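Side-chain contacts in Serine/threonine-protein kinase Tel1 (Chaetomium thermophilum, PDB 6SKY), which probably phosphorylates serine and threonine residues in [ST]-Q sequences of its target proteins, using ATP, to switch on checkpoint signalling after DNA damage: residues E2372-C2377 with E2409-V2414; V1615-C1620 with N2065-L2070; R1698-D1703 with S1714-S1719; G2753-L2758 with F2823-L2828. All blocks are in the same frame, centred on the assembly; numbering follows the deposited sequence.

Interaction 1: E2372-C2377 with E2409-V2414; sequences EFLKLC and EVANEV
At Lys2375 the backbone of one helix comes alongside the turn of another that carries Val2410 and Val2414, where two helices of the FAT region lie side by side and run nearly parallel. The nearest pair of CA atoms is Lys2375 CA and Ala2411 CA, 6.4 Å apart. The axes of the two segments, one in the long helix 2348-2387 and the other in the first turns of helix 2409-2418, approach to 9.5 Å and cross at -26°. This is helix-on-helix packing of the alpha-solenoid kind, without a hydrogen bond between the segments. Lys2375 works chiefly through its aliphatic part. Extended beyond CG (chi2 178°), its chain crosses Val2410 at about a right angle, and two separate methylenes lie against one branched side chain. CG meets Val2410 CG1 at 3.5 Å, while Lys2375 CE lies 3.6 Å from Val2410 CG2. Lysine suits this solvent-facing edge of the helix pair: its hydrocarbon length packs on the valines and the residue as a whole stays exposed. Deeper in, Leu2374 sends CD2 to Ala2411 CB at 4.3 Å; a single methyl on that face of the second helix fits the close approach of the backbones. Lys2405 and Glu2408 also touch Leu2374, and Ile2378, one turn on from it, borders both Ala2411 and Val2414. A turn beyond Val2410, Val2414 comes up to the root of the lysine chain, its CG2 standing 3.7 Å from Lys2375 CG.

Interaction 2: V1615-C1620 with N2065-L2070; sequences VVWKSC and NTVRHL
Trp1617 in the last turn of helix 1606-1619 and Cys1620 just after it, three residues apart, face Val2067 and Leu2070, spaced likewise on helix 2052-2070. The contact is a buried junction between helices of the alpha solenoid, apolar in its side chains and with no hydrogen bond across, and it ties an early helix of the modelled chain to one of the FAT domain. Ahead of the tryptophan the chain packs the other way, Val1615 on Trp1569 and Val1616 on Leu1566 of helix 1557-1569. Trp1617 then spans the gap with its long, flat indole. Its CG stands anti to the backbone N (chi1 170°), which carries the six-membered part of the indole toward the FAT helix although the bond from CA to CB does not point there. Val2067 CG1 sits at the ring edge, near the indole plane, 4.3 Å from Trp1617 CZ3. Around the outer corner of the same ring, Trp1617 CH2 lies 4.0 Å from Leu2070 CB and 3.9 Å from the carbonyl carbon Leu2070 C, an oblique approach. Leu1637 and Leu1651 also pack on the indole. Cys1620 is the first residue to leave helical geometry, yet its side chain still points at the partner; a small, weakly polar thiol is well matched to this buried place beside Leu1630 and Ala1633. Its SG rests 4.2 Å from Val2067 CG1, the same methyl that meets the tryptophan edge.

Interaction 3: R1698-D1703 with S1714-S1719; sequences RTIVSD and SACQES
Just ahead of Cys1716, the residue that touches both Ile1700 and Val1701, the carbonyl oxygen of Ala1715 is gripped twice by a single residue. Ser1719 N donates to Ala1715 O at 2.9 Å as the ordinary helical bond, and Ser1719 OG donates to the same Ala1715 O, also at 2.9 Å. The hydroxyl comes from above the carbonyl plane, 35° out of it, with a C=O...donor angle of 143°. A chi1 of -62° turns the serine hydroxyl back to the preceding turn, where Ala1715 O satisfies this buried polar group. Serine suits the last turn of helix 1710-1719 for that reason, and its own carbonyl oxygen accepts a hydrogen bond from Lys1679. Between the two segments the chemistry is purely apolar. They form part of an antiparallel helical hairpin, in which helix 1687-1706 and helix 1710-1719 are joined by a short turn and Val1701 CA comes within 7.2 Å of Cys1716 CA. Cys1716 points toward helix 1687-1706, and its sulfur rests against two branched side chains of neighbouring residues: SG is 4.1 Å from Val1701 CG2 and 4.3 Å from Ile1700 CG2. A compact, polarisable thiol fits here, where beta-branched residues already supply the bulk. Val1701 turns CG2 to the sulfur by setting that methyl anti to its carbonyl carbon. Leu1725 of helix 1722-1726 touches both Val1701 and Cys1716, and Leu1675 of helix 1670-1684 adds a further apolar neighbour to the cysteine.

Interaction 4: G2753-L2758 with F2823-L2828; sequences GHVLGL and FTLDAL
Val2755 meets two leucines of helix 2816-2828 with one methyl group. Its CG2 lies 3.8 Å from Leu2828 CD1 and 4.3 Å from Leu2825 CD1, so the two leucines, three residues apart and hence on one face of their helix, share the same methyl of the valine. The side chains of Val2755 and Leu2828 lie antiparallel, each passing the other's tip, and both point across the gap. Leu2825 gets there differently: its bond from CA to CB does not head for the valine, and the end of the chain comes nearer, with CG anti to the backbone N (chi1 -178°). Aliphatic residues suit this buried place, which is lined further by Val2629 beside Leu2828 and by Val2916, Thr2919 and Val2920 around Leu2825. Val2755 is also the last helical residue of helix 2732-2755. A Schellman motif ends that helix, with Leu2758 N bonded to Gly2753 O at 2.7 Å and Gly2757 N to His2754 O at 3.2 Å; positive phi at Gly2757 (67°) suits glycine. Helix-to-helix packing of this sort belongs to the C-lobe of a PI3K-related kinase domain, here with helix 2916-2927 of the FATC region against Leu2825.

All four contacts join helices through apolar groups without a hydrogen bond across, but they share no helix and none touches another. Interactions 2, 3 and 4 are buried, whereas interaction 1 is partly exposed, and only there does a charged residue lend its hydrocarbon chain. Cysteine sulfur takes part in interactions 2 and 3, and interaction 2 alone uses an aromatic ring. Interaction 3 joins neighbouring helices of one hairpin, within the span of chain that interaction 2 bridges over 445 residues. Interaction 4 belongs to the kinase domain, its centre about 35 Å from that of interaction 1 in the FAT region, while interactions 1 and 3 lie about 84 Å apart, centre to centre.

Interaction 1: E2372-C2377 with E2409-V2414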
loop_
_atom_site.group_PDB
_atom_site.type_symbol
_atom_site.label_atom_id
_atom_site.label_comp_id
_atom_site.label_asym_id
_atom_site.label_seq_id
_atom_site.Cartn_x
_atom_site.Cartn_y
_atom_site.Cartn_z
ATOM N N GLU A 2372 -6.196 38.034 -9.694
ATOM C CA GLU A 2372 -6.907 37.301 -10.733
ATOM C C GLU A 2372 -7.352 35.934 -10.236
ATOM O O GLU A 2372 -8.479 35.501 -10.514
ATOM C CB GLU A 2372 -6.031 37.154 -11.970
ATOM C CG GLU A 2372 -5.883 38.427 -12.764
ATOM C CD GLU A 2372 -4.813 38.326 -13.828
ATOM O OE1 GLU A 2372 -4.161 37.264 -13.920
ATOM O OE2 GLU A 2372 -4.619 39.313 -14.568
ATOM N N PHE A 2373 -6.480 35.232 -9.514
ATOM C CA PHE A 2373 -6.879 33.935 -8.979
ATOM C C PHE A 2373 -8.060 34.062 -8.032
ATOM O O PHE A 2373 -8.959 33.218 -8.038
ATOM C CB PHE A 2373 -5.713 33.267 -8.267
ATOM C CG PHE A 2373 -4.834 32.479 -9.170
ATOM C CD1 PHE A 2373 -5.344 31.872 -10.291
ATOM C CD2 PHE A 2373 -3.491 32.351 -8.901
ATOM C CE1 PHE A 2373 -4.539 31.152 -11.115
ATOM C CE2 PHE A 2373 -2.683 31.633 -9.729
ATOM C CZ PHE A 2373 -3.208 31.032 -10.835
ATOM N N LEU A 2374 -8.077 35.107 -7.207
ATOM C CA LEU A 2374 -9.193 35.300 -6.288
ATOM C C LEU A 2374 -10.495 35.540 -7.039
ATOM O O LEU A 2374 -11.540 34.970 -6.697
ATOM C CB LEU A 2374 -8.898 36.462 -5.349
ATOM C CG LEU A 2374 -9.973 36.785 -4.324
ATOM C CD1 LEU A 2374 -9.984 35.735 -3.249
ATOM C CD2 LEU A 2374 -9.727 38.145 -3.737
ATOM N N LYS A 2375 -10.459 36.405 -8.051
ATOM C CA LYS A 2375 -11.648 36.632 -8.867
ATOM C C LYS A 2375 -12.183 35.331 -9.439
ATOM O O LYS A 2375 -13.375 35.030 -9.325
ATOM C CB LYS A 2375 -11.338 37.601 -10.001
ATOM C CG LYS A 2375 -11.529 39.047 -9.665
ATOM C CD LYS A 2375 -11.137 39.911 -10.841
ATOM C CE LYS A 2375 -11.255 41.385 -10.509
ATOM N NZ LYS A 2375 -10.836 42.267 -11.636
ATOM N N LEU A 2376 -11.312 34.551 -10.080
ATOM C CA LEU A 2376 -11.767 33.323 -10.720
ATOM C C LEU A 2376 -12.305 32.332 -9.701
ATOM O O LEU A 2376 -13.297 31.646 -9.960
ATOM C CB LEU A 2376 -10.634 32.697 -11.518
ATOM C CG LEU A 2376 -10.152 33.493 -12.718
ATOM C CD1 LEU A 2376 -8.976 32.799 -13.337
ATOM C CD2 LEU A 2376 -11.268 33.624 -13.708
ATOM N N CYS A 2377 -11.679 32.258 -8.530
ATOM C CA CYS A 2377 -12.128 31.328 -7.502
ATOM C C CYS A 2377 -13.536 31.663 -7.037
ATOM O O CYS A 2377 -14.413 30.794 -6.995
ATOM C CB CYS A 2377 -11.149 31.354 -6.332
ATOM S SG CYS A 2377 -11.386 30.081 -5.105
ATOM N N GLU A 2409 -12.310 45.091 -2.438
ATOM C CA GLU A 2409 -13.502 45.439 -3.199
ATOM C C GLU A 2409 -13.654 44.621 -4.473
ATOM O O GLU A 2409 -14.752 44.572 -5.034
ATOM C CB GLU A 2409 -13.489 46.927 -3.536
ATOM C CG GLU A 2409 -14.867 47.563 -3.552
ATOM C CD GLU A 2409 -15.580 47.464 -2.211
ATOM O OE1 GLU A 2409 -14.897 47.403 -1.168
ATOM O OE2 GLU A 2409 -16.827 47.446 -2.199
ATOM N N VAL A 2410 -12.587 43.974 -4.934
ATOM C CA VAL A 2410 -12.684 43.121 -6.111
ATOM C C VAL A 2410 -13.550 41.900 -5.819
ATOM O O VAL A 2410 -14.409 41.512 -6.629
ATOM C CB VAL A 2410 -11.268 42.740 -6.575
ATOM C CG1 VAL A 2410 -11.193 41.286 -6.964
ATOM C CG2 VAL A 2410 -10.843 43.632 -7.723
ATOM N N ALA A 2411 -13.350 41.287 -4.651
ATOM C CA ALA A 2411 -14.190 40.172 -4.245
ATOM C C ALA A 2411 -15.642 40.599 -4.145
ATOM O O ALA A 2411 -16.543 39.869 -4.569
ATOM C CB ALA A 2411 -13.706 39.611 -2.913
ATOM N N ASN A 2412 -15.888 41.787 -3.605
ATOM C CA ASN A 2412 -17.261 42.240 -3.460
ATOM C C ASN A 2412 -17.896 42.552 -4.803
ATOM O O ASN A 2412 -19.095 42.337 -4.971
ATOM C CB ASN A 2412 -17.315 43.444 -2.534
ATOM C CG ASN A 2412 -16.871 43.106 -1.138
ATOM O OD1 ASN A 2412 -17.123 42.013 -0.652
ATOM N ND2 ASN A 2412 -16.195 44.036 -0.488
ATOM N N GLU A 2413 -17.123 43.015 -5.784
ATOM C CA GLU A 2413 -17.706 43.221 -7.106
ATOM C C GLU A 2413 -18.085 41.901 -7.757
ATOM O O GLU A 2413 -19.172 41.778 -8.339
ATOM C CB GLU A 2413 -16.745 43.994 -8.002
ATOM C CG GLU A 2413 -16.454 45.396 -7.523
ATOM C CD GLU A 2413 -17.707 46.208 -7.267
ATOM O OE1 GLU A 2413 -18.695 46.037 -8.012
ATOM O OE2 GLU A 2413 -17.702 47.017 -6.319
ATOM N N VAL A 2414 -17.214 40.894 -7.664
ATOM C CA VAL A 2414 -17.551 39.599 -8.250
ATOM C C VAL A 2414 -18.774 38.999 -7.567
ATOM O O VAL A 2414 -19.676 38.454 -8.224
ATOM C CB VAL A 2414 -16.346 38.649 -8.181
ATOM C CG1 VAL A 2414 -16.706 37.320 -8.774
ATOM C CG2 VAL A 2414 -15.187 39.242 -8.912
#

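Interaction 2: V1615-C1620 with N2065-L2070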
loop_
_atom_site.group_PDB
_atom_site.type_symbol
_atom_site.label_atom_id
_atom_site.label_comp_id
_atom_site.label_asym_id
_atom_site.label_seq_id
_atom_site.Cartn_x
_atom_site.Cartn_y
_atom_site.Cartn_z
ATOM N N VAL A 1615 -45.901 -10.190 1.169
ATOM C CA VAL A 1615 -47.153 -10.931 1.153
ATOM C C VAL A 1615 -47.106 -12.050 0.126
ATOM O O VAL A 1615 -47.663 -13.128 0.346
ATOM C CB VAL A 1615 -48.327 -9.975 0.899
ATOM C CG1 VAL A 1615 -49.618 -10.726 0.959
ATOM C CG2 VAL A 1615 -48.320 -8.872 1.922
ATOM N N VAL A 1616 -46.437 -11.829 -1.006
ATOM C CA VAL A 1616 -46.340 -12.902 -1.987
ATOM C C VAL A 1616 -45.466 -14.034 -1.470
ATOM O O VAL A 1616 -45.723 -15.201 -1.766
ATOM C CB VAL A 1616 -45.835 -12.358 -3.330
ATOM C CG1 VAL A 1616 -45.543 -13.486 -4.277
ATOM C CG2 VAL A 1616 -46.874 -11.456 -3.930
ATOM N N TRP A 1617 -44.440 -13.731 -0.679
ATOM C CA TRP A 1617 -43.690 -14.811 -0.051
ATOM C C TRP A 1617 -44.524 -15.515 1.007
ATOM O O TRP A 1617 -44.516 -16.746 1.092
ATOM C CB TRP A 1617 -42.398 -14.293 0.569
ATOM C CG TRP A 1617 -41.751 -15.331 1.405
ATOM C CD1 TRP A 1617 -41.583 -15.309 2.751
ATOM C CD2 TRP A 1617 -41.224 -16.577 0.956
ATOM N NE1 TRP A 1617 -40.967 -16.455 3.168
ATOM C CE2 TRP A 1617 -40.737 -17.252 2.081
ATOM C CE3 TRP A 1617 -41.108 -17.185 -0.295
ATOM C CZ2 TRP A 1617 -40.146 -18.501 1.995
ATOM C CZ3 TRP A 1617 -40.525 -18.417 -0.376
ATOM C CH2 TRP A 1617 -40.050 -19.064 0.757
ATOM N N LYS A 1618 -45.239 -14.752 1.829
ATOM C CA LYS A 1618 -46.136 -15.351 2.807
ATOM C C LYS A 1618 -47.137 -16.284 2.147
ATOM O O LYS A 1618 -47.538 -17.288 2.740
ATOM C CB LYS A 1618 -46.862 -14.253 3.566
ATOM C CG LYS A 1618 -47.062 -14.524 5.023
ATOM C CD LYS A 1618 -47.748 -13.351 5.669
ATOM C CE LYS A 1618 -46.954 -12.092 5.455
ATOM N NZ LYS A 1618 -47.684 -10.908 5.956
ATOM N N SER A 1619 -47.546 -15.969 0.920
ATOM C CA SER A 1619 -48.519 -16.794 0.217
ATOM C C SER A 1619 -47.900 -18.092 -0.273
ATOM O O SER A 1619 -48.459 -19.171 -0.064
ATOM C CB SER A 1619 -49.104 -16.014 -0.949
ATOM O OG SER A 1619 -49.712 -16.888 -1.871
ATOM N N CYS A 1620 -46.748 -18.015 -0.933
ATOM C CA CYS A 1620 -46.132 -19.214 -1.487
ATOM C C CYS A 1620 -45.362 -19.970 -0.417
ATOM O O CYS A 1620 -44.195 -20.320 -0.606
ATOM C CB CYS A 1620 -45.221 -18.872 -2.664
ATOM S SG CYS A 1620 -43.904 -17.721 -2.317
ATOM N N ASN A 2065 -38.168 -23.954 -9.162
ATOM C CA ASN A 2065 -37.289 -24.758 -8.324
ATOM C C ASN A 2065 -36.598 -23.916 -7.262
ATOM O O ASN A 2065 -36.413 -24.368 -6.127
ATOM C CB ASN A 2065 -36.261 -25.469 -9.191
ATOM C CG ASN A 2065 -36.897 -26.381 -10.204
ATOM O OD1 ASN A 2065 -37.815 -27.131 -9.886
ATOM N ND2 ASN A 2065 -36.420 -26.319 -11.438
ATOM N N THR A 2066 -36.209 -22.686 -7.603
ATOM C CA THR A 2066 -35.561 -21.834 -6.616
ATOM C C THR A 2066 -36.507 -21.487 -5.479
ATOM O O THR A 2066 -36.106 -21.482 -4.311
ATOM C CB THR A 2066 -35.034 -20.567 -7.275
ATOM O OG1 THR A 2066 -34.097 -20.916 -8.291
ATOM C CG2 THR A 2066 -34.344 -19.714 -6.265
ATOM N N VAL A 2067 -37.769 -21.194 -5.790
ATOM C CA VAL A 2067 -38.716 -20.900 -4.719
ATOM C C VAL A 2067 -38.968 -22.136 -3.868
ATOM O O VAL A 2067 -39.066 -22.050 -2.638
ATOM C CB VAL A 2067 -40.019 -20.331 -5.293
ATOM C CG1 VAL A 2067 -41.056 -20.207 -4.215
ATOM C CG2 VAL A 2067 -39.760 -18.996 -5.877
ATOM N N ARG A 2068 -39.064 -23.307 -4.497
ATOM C CA ARG A 2068 -39.247 -24.527 -3.722
ATOM C C ARG A 2068 -38.067 -24.785 -2.804
ATOM O O ARG A 2068 -38.226 -25.382 -1.737
ATOM C CB ARG A 2068 -39.451 -25.721 -4.640
ATOM C CG ARG A 2068 -40.810 -25.802 -5.284
ATOM C CD ARG A 2068 -41.053 -27.214 -5.748
ATOM N NE ARG A 2068 -42.202 -27.338 -6.632
ATOM C CZ ARG A 2068 -42.115 -27.449 -7.952
ATOM N NH1 ARG A 2068 -43.216 -27.565 -8.679
ATOM N NH2 ARG A 2068 -40.927 -27.447 -8.544
ATOM N N HIS A 2069 -36.869 -24.367 -3.206
ATOM C CA HIS A 2069 -35.706 -24.571 -2.348
ATOM C C HIS A 2069 -35.663 -23.553 -1.215
ATOM O O HIS A 2069 -35.248 -23.878 -0.101
ATOM C CB HIS A 2069 -34.426 -24.508 -3.172
ATOM C CG HIS A 2069 -33.198 -24.855 -2.396
ATOM N ND1 HIS A 2069 -32.026 -24.143 -2.500
ATOM C CD2 HIS A 2069 -32.960 -25.839 -1.499
ATOM C CE1 HIS A 2069 -31.118 -24.671 -1.701
ATOM N NE2 HIS A 2069 -31.660 -25.702 -1.081
ATOM N N LEU A 2070 -36.074 -22.314 -1.483
ATOM C CA LEU A 2070 -36.165 -21.322 -0.416
ATOM C C LEU A 2070 -37.187 -21.731 0.631
ATOM O O LEU A 2070 -37.033 -21.415 1.814
ATOM C CB LEU A 2070 -36.534 -19.957 -0.982
ATOM C CG LEU A 2070 -35.491 -19.105 -1.682
ATOM C CD1 LEU A 2070 -36.187 -17.987 -2.393
ATOM C CD2 LEU A 2070 -34.530 -18.549 -0.680
#

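Interaction 3: R1698-D1703 with S1714-S1719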
loop_
_atom_site.group_PDB
_atom_site.type_symbol
_atom_site.label_atom_id
_atom_site.label_comp_id
_atom_site.label_asym_id
_atom_site.label_seq_id
_atom_site.Cartn_x
_atom_site.Cartn_y
_atom_site.Cartn_z
ATOM N N ARG A 1698 -66.901 -23.653 25.857
ATOM C CA ARG A 1698 -68.058 -23.626 26.744
ATOM C C ARG A 1698 -67.657 -23.991 28.163
ATOM O O ARG A 1698 -68.006 -23.288 29.117
ATOM C CB ARG A 1698 -69.151 -24.560 26.229
ATOM C CG ARG A 1698 -70.159 -23.879 25.322
ATOM C CD ARG A 1698 -71.325 -24.780 24.958
ATOM N NE ARG A 1698 -71.206 -25.342 23.620
ATOM C CZ ARG A 1698 -70.896 -26.605 23.370
ATOM N NH1 ARG A 1698 -70.678 -27.446 24.367
ATOM N NH2 ARG A 1698 -70.806 -27.030 22.122
ATOM N N THR A 1699 -66.895 -25.076 28.319
ATOM C CA THR A 1699 -66.429 -25.458 29.650
ATOM C C THR A 1699 -65.642 -24.333 30.309
ATOM O O THR A 1699 -65.914 -23.959 31.455
ATOM C CB THR A 1699 -65.571 -26.714 29.570
ATOM O OG1 THR A 1699 -66.342 -27.780 29.015
ATOM C CG2 THR A 1699 -65.100 -27.108 30.944
ATOM N N ILE A 1700 -64.663 -23.778 29.593
ATOM C CA ILE A 1700 -63.792 -22.762 30.177
ATOM C C ILE A 1700 -64.595 -21.539 30.591
ATOM O O ILE A 1700 -64.494 -21.071 31.729
ATOM C CB ILE A 1700 -62.670 -22.383 29.198
ATOM C CG1 ILE A 1700 -61.668 -23.519 29.069
ATOM C CG2 ILE A 1700 -61.979 -21.127 29.652
ATOM C CD1 ILE A 1700 -60.700 -23.321 27.952
ATOM N N VAL A 1701 -65.399 -20.994 29.678
ATOM C CA VAL A 1701 -66.081 -19.743 29.980
ATOM C C VAL A 1701 -67.129 -19.947 31.064
ATOM O O VAL A 1701 -67.322 -19.080 31.922
ATOM C CB VAL A 1701 -66.691 -19.137 28.707
ATOM C CG1 VAL A 1701 -67.451 -17.875 29.041
ATOM C CG2 VAL A 1701 -65.603 -18.835 27.704
ATOM N N SER A 1702 -67.809 -21.094 31.069
ATOM C CA SER A 1702 -68.800 -21.329 32.110
ATOM C C SER A 1702 -68.136 -21.456 33.475
ATOM O O SER A 1702 -68.583 -20.840 34.450
ATOM C CB SER A 1702 -69.615 -22.578 31.789
ATOM O OG SER A 1702 -68.934 -23.742 32.212
ATOM N N ASP A 1703 -67.060 -22.245 33.563
ATOM C CA ASP A 1703 -66.380 -22.426 34.841
ATOM C C ASP A 1703 -65.627 -21.182 35.283
ATOM O O ASP A 1703 -65.250 -21.087 36.452
ATOM C CB ASP A 1703 -65.424 -23.610 34.763
ATOM C CG ASP A 1703 -66.148 -24.932 34.700
ATOM O OD1 ASP A 1703 -67.137 -25.035 33.948
ATOM O OD2 ASP A 1703 -65.720 -25.874 35.396
ATOM N N SER A 1714 -60.739 -11.844 32.547
ATOM C CA SER A 1714 -60.045 -10.834 31.762
ATOM C C SER A 1714 -59.349 -11.450 30.560
ATOM O O SER A 1714 -59.177 -10.783 29.535
ATOM C CB SER A 1714 -59.041 -10.093 32.638
ATOM O OG SER A 1714 -58.208 -11.006 33.331
ATOM N N ALA A 1715 -58.935 -12.712 30.666
ATOM C CA ALA A 1715 -58.378 -13.395 29.503
ATOM C C ALA A 1715 -59.446 -13.644 28.445
ATOM O O ALA A 1715 -59.218 -13.410 27.253
ATOM C CB ALA A 1715 -57.728 -14.708 29.926
ATOM N N CYS A 1716 -60.624 -14.111 28.866
ATOM C CA CYS A 1716 -61.682 -14.437 27.915
ATOM C C CYS A 1716 -62.226 -13.186 27.240
ATOM O O CYS A 1716 -62.410 -13.160 26.020
ATOM C CB CYS A 1716 -62.808 -15.196 28.614
ATOM S SG CYS A 1716 -62.372 -16.845 29.186
ATOM N N GLN A 1717 -62.494 -12.135 28.018
ATOM C CA GLN A 1717 -63.077 -10.922 27.454
ATOM C C GLN A 1717 -62.170 -10.252 26.436
ATOM O O GLN A 1717 -62.639 -9.384 25.693
ATOM C CB GLN A 1717 -63.413 -9.919 28.560
ATOM C CG GLN A 1717 -64.303 -10.459 29.668
ATOM C CD GLN A 1717 -65.778 -10.370 29.357
ATOM O OE1 GLN A 1717 -66.192 -9.674 28.433
ATOM N NE2 GLN A 1717 -66.585 -11.076 30.137
ATOM N N GLU A 1718 -60.893 -10.624 26.381
ATOM C CA GLU A 1718 -59.963 -10.051 25.423
ATOM C C GLU A 1718 -59.478 -11.046 24.381
ATOM O O GLU A 1718 -58.855 -10.630 23.400
ATOM C CB GLU A 1718 -58.759 -9.450 26.153
ATOM C CG GLU A 1718 -59.168 -8.556 27.300
ATOM C CD GLU A 1718 -58.101 -7.561 27.677
ATOM O OE1 GLU A 1718 -57.277 -7.217 26.804
ATOM O OE2 GLU A 1718 -58.094 -7.120 28.846
ATOM N N SER A 1719 -59.739 -12.335 24.564
ATOM C CA SER A 1719 -59.441 -13.323 23.539
ATOM C C SER A 1719 -60.627 -13.640 22.645
ATOM O O SER A 1719 -60.429 -14.006 21.484
ATOM C CB SER A 1719 -58.953 -14.619 24.183
ATOM O OG SER A 1719 -57.755 -14.396 24.896
#

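Interaction 4: G2753-L2758 with F2823-L2828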
loop_
_atom_site.group_PDB
_atom_site.type_symbol
_atom_site.label_atom_id
_atom_site.label_comp_id
_atom_site.label_asym_id
_atom_site.label_seq_id
_atom_site.Cartn_x
_atom_site.Cartn_y
_atom_site.Cartn_z
ATOM N N GLY A 2753 -15.734 12.427 18.859
ATOM C CA GLY A 2753 -15.475 13.279 19.993
ATOM C C GLY A 2753 -14.039 13.312 20.436
ATOM O O GLY A 2753 -13.647 14.245 21.133
ATOM N N HIS A 2754 -13.244 12.308 20.081
ATOM C CA HIS A 2754 -11.804 12.448 20.233
ATOM C C HIS A 2754 -11.257 13.483 19.259
ATOM O O HIS A 2754 -10.487 14.364 19.646
ATOM C CB HIS A 2754 -11.116 11.103 20.029
ATOM C CG HIS A 2754 -9.652 11.213 19.751
ATOM N ND1 HIS A 2754 -8.750 11.664 20.687
ATOM C CD2 HIS A 2754 -8.934 10.941 18.637
ATOM C CE1 HIS A 2754 -7.540 11.661 20.164
ATOM N NE2 HIS A 2754 -7.625 11.229 18.920
ATOM N N VAL A 2755 -11.655 13.399 17.990
ATOM C CA VAL A 2755 -11.109 14.307 16.985
ATOM C C VAL A 2755 -11.453 15.758 17.288
ATOM O O VAL A 2755 -10.671 16.660 16.977
ATOM C CB VAL A 2755 -11.592 13.883 15.587
ATOM C CG1 VAL A 2755 -11.446 15.004 14.602
ATOM C CG2 VAL A 2755 -10.809 12.693 15.117
ATOM N N LEU A 2756 -12.599 16.020 17.910
ATOM C CA LEU A 2756 -13.021 17.382 18.208
ATOM C C LEU A 2756 -12.908 17.736 19.680
ATOM O O LEU A 2756 -13.484 18.732 20.105
ATOM C CB LEU A 2756 -14.454 17.618 17.740
ATOM C CG LEU A 2756 -14.727 17.473 16.248
ATOM C CD1 LEU A 2756 -16.183 17.688 15.962
ATOM C CD2 LEU A 2756 -13.897 18.442 15.455
ATOM N N GLY A 2757 -12.190 16.950 20.468
ATOM C CA GLY A 2757 -11.931 17.316 21.841
ATOM C C GLY A 2757 -13.130 17.326 22.749
ATOM O O GLY A 2757 -13.083 17.952 23.804
ATOM N N LEU A 2758 -14.197 16.628 22.384
ATOM C CA LEU A 2758 -15.445 16.694 23.129
ATOM C C LEU A 2758 -15.263 16.220 24.562
ATOM O O LEU A 2758 -14.731 15.139 24.810
ATOM C CB LEU A 2758 -16.498 15.854 22.422
ATOM C CG LEU A 2758 -17.869 15.718 23.066
ATOM C CD1 LEU A 2758 -18.548 17.056 23.109
ATOM C CD2 LEU A 2758 -18.696 14.723 22.298
ATOM N N PHE A 2823 -12.737 2.136 11.232
ATOM C CA PHE A 2823 -13.391 2.635 10.024
ATOM C C PHE A 2823 -13.746 4.108 10.151
ATOM O O PHE A 2823 -13.549 4.882 9.211
ATOM C CB PHE A 2823 -14.647 1.826 9.721
ATOM C CG PHE A 2823 -14.377 0.428 9.299
ATOM C CD1 PHE A 2823 -13.364 0.142 8.419
ATOM C CD2 PHE A 2823 -15.136 -0.608 9.788
ATOM C CE1 PHE A 2823 -13.113 -1.148 8.039
ATOM C CE2 PHE A 2823 -14.882 -1.897 9.409
ATOM C CZ PHE A 2823 -13.872 -2.163 8.535
ATOM N N THR A 2824 -14.276 4.516 11.305
ATOM C CA THR A 2824 -14.608 5.919 11.510
ATOM C C THR A 2824 -13.374 6.794 11.402
ATOM O O THR A 2824 -13.380 7.801 10.693
ATOM C CB THR A 2824 -15.268 6.112 12.873
ATOM O OG1 THR A 2824 -16.327 5.173 13.032
ATOM C CG2 THR A 2824 -15.829 7.495 12.992
ATOM N N LEU A 2825 -12.305 6.436 12.113
ATOM C CA LEU A 2825 -11.108 7.267 12.100
ATOM C C LEU A 2825 -10.464 7.294 10.726
ATOM O O LEU A 2825 -9.952 8.330 10.295
ATOM C CB LEU A 2825 -10.116 6.771 13.139
ATOM C CG LEU A 2825 -8.843 7.591 13.238
ATOM C CD1 LEU A 2825 -9.167 8.988 13.685
ATOM C CD2 LEU A 2825 -7.878 6.940 14.184
ATOM N N ASP A 2826 -10.490 6.172 10.015
ATOM C CA ASP A 2826 -9.934 6.135 8.677
ATOM C C ASP A 2826 -10.714 7.025 7.728
ATOM O O ASP A 2826 -10.124 7.696 6.881
ATOM C CB ASP A 2826 -9.922 4.701 8.175
ATOM C CG ASP A 2826 -9.110 4.535 6.929
ATOM O OD1 ASP A 2826 -8.342 5.459 6.590
ATOM O OD2 ASP A 2826 -9.236 3.478 6.281
ATOM N N ALA A 2827 -12.042 7.044 7.842
ATOM C CA ALA A 2827 -12.824 7.946 7.007
ATOM C C ALA A 2827 -12.647 9.397 7.420
ATOM O O ALA A 2827 -12.766 10.291 6.584
ATOM C CB ALA A 2827 -14.298 7.570 7.057
ATOM N N LEU A 2828 -12.379 9.656 8.696
ATOM C CA LEU A 2828 -12.215 11.034 9.140
ATOM C C LEU A 2828 -10.904 11.620 8.659
ATOM O O LEU A 2828 -10.864 12.769 8.218
ATOM C CB LEU A 2828 -12.296 11.129 10.658
ATOM C CG LEU A 2828 -13.677 11.178 11.292
ATOM C CD1 LEU A 2828 -13.561 11.395 12.773
ATOM C CD2 LEU A 2828 -14.501 12.259 10.657
#